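Local coordinates for Hut operon positive regulatory protein (Bacillus subtilis, PDB 4H4L) that binds regulatory sequences on the mRNA when histidine is present, suppressing transcription termination and so switching on the hut operon for histidine utilization, at residues His77-Met80 with Glu81-Gly85; Glu90-Leu93 with Gly94-Leu97. The protein carries 1 engineered substitution. One frame throughout, in Å; residues are numbered along the deposited sequence.

Contact 1. Residues His77-Met80 with Glu81-Gly85; sequences HATM and EALHG. With ZN (zinc ion), chain N; HIS (histidine), chain M.
His77 and Glu81, like Met80 and His84, meet one turn apart in a local contact along helix 70-87, whose His77 binds zinc. The carbonyl of His77 takes the Glu81 N-H at 3.1 Å, N to O, in an almost straight bond (168°). Thr79 O receives Leu83 N at 2.8 Å. Met80 O takes His84 N at 3.1 Å and, weakly, His84 ND1 at 3.4 Å. Thr79 and Leu83 run alongside one another, pointing the same way, with Thr79 CG2 4.1 Å from Leu83 CD1. The threonine sets this methyl opposite its backbone N and keeps OG1 beside that nitrogen (chi1 -56°), where OG1 bonds Leu75 O. Met80 bends at chi2 and chi3, which brings CE to 4.1 Å from the same Leu83 CD1. Ile51 of helix 47-60 packs on Thr79, Met80 and Leu83, while Ala78 and Ala82 face strand 120-130. Glu81, extended beyond CG, sends OE2 to a salt bridge with Arg88 of a neighbouring subunit. At the other end His77 NE2 binds zinc at 2.2 Å, and NE2 of the bound histidine holds the same ion at 2.0 Å; His73 of the same helix and His138 of another neighbouring subunit complete four nitrogen ligands. A metal-binding pair of histidines four residues apart, His73 and His77, presented by one helix face and closed by the amino acid ligand and a neighbouring subunit, marks the histidine-zinc site of HutP.

Contact 2. Residues Glu90-Leu93 with Gly94-Leu97; sequences EMLL and GSLL
Leu92 and Leu96 cross at a slant, their CD1 methyls 4.0 Å apart, and this crossing forms the heart of a tight local turn. Leu96 CD1 also comes within 3.8 Å of Glu90 CB, so that one methyl rests against two residues of segment 90-93. Ser95 brings its hydroxyl to the same leucine: OG lies 3.6 Å from Leu92 CB, and its 3.0 Å approach to Leu92 CD2 is short for a van der Waals contact and doubtful. The serine oxygen gets there by standing between its own backbone N and carbonyl carbon (chi1 78°). An alanine at Leu92 would take away both methyls, would probably leave Leu96 CD1 without the one it crosses, and is likely to open a gap beside it and Ser95 OG. The backbone folds these side chains together. Leu96 N bonds Leu93 O at 2.7 Å, and Leu97 N bonds Gly94 O at 2.9 Å, giving overlapping turns around the short 3-10 segment 94-95. A water bridges the two segments, accepting from Ser95 N at 3.3 Å and weakly from Leu93 N. Leu92 also packs on Leu92 of two neighbouring subunits, while Leu96 O accepts a hydrogen bond from Tyr76 OH of one of these. Leu97 points away from the turn and touches a bound histidine. The whole turn lies in the loop between helix 70-87 and strand 99-109: Met91, centre of an inverse gamma turn, reaches back onto Met80, Leu83 and His84 of that helix, Leu92 O receives Arg98 NE just before the strand, and Gly94 is bonded through its backbone to Met45, between strand 36-44 and helix 47-60.

Overall arrangement
Along the chain the two contacts come in series, neither nested nor crossed. Contact 1 occupies the second half of helix 70-87 and closes nothing longer than helical turns; contact 2 then folds the loop that carries the chain into strand 99-109. They meet directly through Met91, which packs back on His84 and Leu83, with Leu83 CB 3.8 Å from Met91 SD. The assembly links them again, because Met80 of contact 1 packs on Leu96 of a neighbouring subunit. Each chain thus gives helix residues, His77 among them, to one histidine site between subunits, and Leu97 with its pocket residues to another, probably equivalent one.

Contact 1. Residues His77-Met80 with Glu81-Gly85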
loop_
_atom_site.group_PDB
_atom_site.type_symbol
_atom_site.label_atom_id
_atom_site.label_comp_id
_atom_site.label_asym_id
_atom_site.label_seq_id
_atom_site.Cartn_x
_atom_site.Cartn_y
_atom_site.Cartn_z
ATOM N N HIS A 77 15.417 -1.644 -8.097
ATOM C CA HIS A 77 14.871 -1.320 -6.813
ATOM C C HIS A 77 15.033 0.095 -6.391
ATOM O O HIS A 77 14.138 0.627 -5.723
ATOM C CB HIS A 77 15.374 -2.282 -5.768
ATOM C CG HIS A 77 14.692 -3.615 -5.837
ATOM N ND1 HIS A 77 13.477 -3.824 -5.331
ATOM C CD2 HIS A 77 15.087 -4.810 -6.409
ATOM C CE1 HIS A 77 13.104 -5.085 -5.560
ATOM N NE2 HIS A 77 14.096 -5.699 -6.207
ATOM N N ALA A 78 16.134 0.736 -6.781
ATOM C CA ALA A 78 16.358 2.125 -6.355
ATOM C C ALA A 78 15.337 3.010 -7.033
ATOM O O ALA A 78 14.863 4.001 -6.473
ATOM C CB ALA A 78 17.758 2.570 -6.690
ATOM N N THR A 79 14.964 2.595 -8.236
ATOM C CA THR A 79 13.943 3.260 -8.998
ATOM C C THR A 79 12.585 3.116 -8.354
ATOM O O THR A 79 11.892 4.131 -8.225
ATOM C CB THR A 79 13.890 2.712 -10.425
ATOM O OG1 THR A 79 15.183 2.843 -11.018
ATOM C CG2 THR A 79 12.832 3.468 -11.262
ATOM N N MET A 80 12.191 1.884 -7.977
ATOM C CA MET A 80 10.890 1.649 -7.298
ATOM C C MET A 80 10.793 2.641 -6.186
ATOM O O MET A 80 9.790 3.348 -6.043
ATOM C CB MET A 80 10.774 0.290 -6.607
ATOM C CG MET A 80 10.648 -0.911 -7.500
ATOM S SD MET A 80 8.927 -1.225 -7.831
ATOM C CE MET A 80 8.823 -0.301 -9.370
ATOM N N GLU A 81 11.858 2.690 -5.401
ATOM C CA GLU A 81 11.881 3.566 -4.273
ATOM C C GLU A 81 11.685 5.024 -4.656
ATOM O O GLU A 81 10.903 5.716 -4.019
ATOM C CB GLU A 81 13.117 3.319 -3.415
ATOM C CG GLU A 81 12.769 2.395 -2.282
ATOM C CD GLU A 81 13.968 1.869 -1.554
ATOM O OE1 GLU A 81 14.165 0.617 -1.548
ATOM O OE2 GLU A 81 14.680 2.711 -0.961
ATOM N N ALA A 82 12.321 5.476 -5.719
ATOM C CA ALA A 82 12.113 6.857 -6.174
ATOM C C ALA A 82 10.707 7.108 -6.674
ATOM O O ALA A 82 10.165 8.172 -6.471
ATOM C CB ALA A 82 13.149 7.265 -7.236
ATOM N N LEU A 83 10.120 6.135 -7.357
ATOM C CA LEU A 83 8.728 6.275 -7.845
ATOM C C LEU A 83 7.706 6.336 -6.680
ATOM O O LEU A 83 6.581 6.845 -6.863
ATOM C CB LEU A 83 8.377 5.122 -8.789
ATOM C CG LEU A 83 8.897 4.985 -10.214
ATOM C CD1 LEU A 83 8.742 3.548 -10.699
ATOM C CD2 LEU A 83 8.094 5.914 -11.103
ATOM N N HIS A 84 8.076 5.822 -5.494
ATOM C CA HIS A 84 7.181 5.971 -4.339
ATOM C C HIS A 84 6.970 7.426 -4.018
ATOM O O HIS A 84 5.871 7.814 -3.663
ATOM C CB HIS A 84 7.644 5.221 -3.106
ATOM C CG HIS A 84 7.077 3.832 -2.986
ATOM N ND1 HIS A 84 7.800 2.718 -3.298
ATOM C CD2 HIS A 84 5.813 3.381 -2.568
ATOM C CE1 HIS A 84 7.038 1.603 -3.089
ATOM N NE2 HIS A 84 5.823 2.009 -2.632
ATOM N N GLY A 85 8.020 8.236 -4.170
ATOM C CA GLY A 85 7.938 9.669 -3.986
ATOM C C GLY A 85 7.044 10.295 -5.011
ATOM O O GLY A 85 6.178 11.099 -4.691
HETATM ZN ZN ZN N . 14.084 -7.846 -6.346
HETATM N N HIS M . 11.863 -5.907 -13.513
HETATM C CA HIS M . 12.406 -6.219 -12.169
HETATM C C HIS M . 13.823 -6.573 -12.320
HETATM O O HIS M . 14.521 -5.745 -12.881
HETATM C CB HIS M . 11.662 -7.357 -11.472
HETATM C CG HIS M . 12.010 -7.499 -10.007
HETATM N ND1 HIS M . 11.067 -7.647 -9.027
HETATM C CD2 HIS M . 13.230 -7.451 -9.369
HETATM C CE1 HIS M . 11.673 -7.722 -7.842
HETATM N NE2 HIS M . 12.994 -7.595 -8.064
HETATM O OXT HIS M . 14.273 -7.642 -11.887
#

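Contact 2. Residues Glu90-Leu93 with Gly94-Leu97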
loop_
_atom_site.group_PDB
_atom_site.type_symbol
_atom_site.label_atom_id
_atom_site.label_comp_id
_atom_site.label_asym_id
_atom_site.label_seq_id
_atom_site.Cartn_x
_atom_site.Cartn_y
_atom_site.Cartn_z
ATOM N N GLU A 90 -0.148 4.674 -4.568
ATOM C CA GLU A 90 -0.401 3.725 -5.633
ATOM C C GLU A 90 0.583 4.110 -6.700
ATOM O O GLU A 90 0.623 5.272 -7.122
ATOM C CB GLU A 90 -1.837 3.840 -6.162
ATOM C CG GLU A 90 -2.918 3.523 -5.121
ATOM C CD GLU A 90 -2.922 2.071 -4.592
ATOM O OE1 GLU A 90 -2.587 1.112 -5.351
ATOM O OE2 GLU A 90 -3.274 1.887 -3.390
ATOM N N MET A 91 1.371 3.132 -7.129
ATOM C CA MET A 91 2.431 3.366 -8.093
ATOM C C MET A 91 1.847 3.102 -9.459
ATOM O O MET A 91 2.234 2.143 -10.135
ATOM C CB MET A 91 3.632 2.460 -7.816
ATOM C CG MET A 91 4.937 3.017 -8.355
ATOM S SD MET A 91 6.380 1.999 -7.927
ATOM C CE MET A 91 6.502 2.373 -6.181
ATOM N N LEU A 92 0.906 3.976 -9.832
ATOM C CA LEU A 92 0.147 3.901 -11.063
ATOM C C LEU A 92 0.005 5.299 -11.613
ATOM O O LEU A 92 -0.191 6.245 -10.857
ATOM C CB LEU A 92 -1.260 3.378 -10.789
ATOM C CG LEU A 92 -1.389 2.000 -10.148
ATOM C CD1 LEU A 92 -2.675 1.942 -9.341
ATOM C CD2 LEU A 92 -1.365 0.934 -11.223
ATOM N N LEU A 93 0.089 5.409 -12.933
ATOM C CA LEU A 93 -0.159 6.644 -13.628
ATOM C C LEU A 93 -1.429 6.531 -14.441
ATOM O O LEU A 93 -2.488 6.802 -13.935
ATOM C CB LEU A 93 1.032 6.986 -14.524
ATOM C CG LEU A 93 2.339 7.075 -13.736
ATOM C CD1 LEU A 93 3.538 7.166 -14.681
ATOM C CD2 LEU A 93 2.310 8.253 -12.770
ATOM N N GLY A 94 -1.310 6.125 -15.702
ATOM C CA GLY A 94 -2.425 6.017 -16.626
ATOM C C GLY A 94 -3.586 5.209 -16.075
ATOM O O GLY A 94 -4.741 5.593 -16.242
ATOM N N SER A 95 -3.323 4.117 -15.375
ATOM C CA SER A 95 -4.451 3.368 -14.864
ATOM C C SER A 95 -5.145 4.097 -13.696
ATOM O O SER A 95 -6.153 3.633 -13.215
ATOM C CB SER A 95 -4.056 1.921 -14.522
ATOM O OG SER A 95 -3.365 1.868 -13.296
ATOM N N LEU A 96 -4.579 5.218 -13.238
ATOM C CA LEU A 96 -5.287 6.147 -12.361
ATOM C C LEU A 96 -5.440 7.547 -12.971
ATOM O O LEU A 96 -5.591 8.523 -12.211
ATOM C CB LEU A 96 -4.606 6.284 -11.006
ATOM C CG LEU A 96 -4.846 5.199 -9.966
ATOM C CD1 LEU A 96 -4.107 5.577 -8.697
ATOM C CD2 LEU A 96 -6.340 4.995 -9.731
ATOM N N LEU A 97 -5.386 7.618 -14.318
ATOM C CA LEU A 97 -5.680 8.802 -15.097
ATOM C C LEU A 97 -4.791 9.947 -14.665
ATOM O O LEU A 97 -5.239 11.083 -14.498
ATOM C CB LEU A 97 -7.161 9.201 -14.995
ATOM C CG LEU A 97 -7.757 10.257 -15.960
ATOM C CD1 LEU A 97 -7.870 9.780 -17.396
ATOM C CD2 LEU A 97 -9.146 10.611 -15.518
HETATM O O HOH W 1 -0.386 2.739 -14.846
#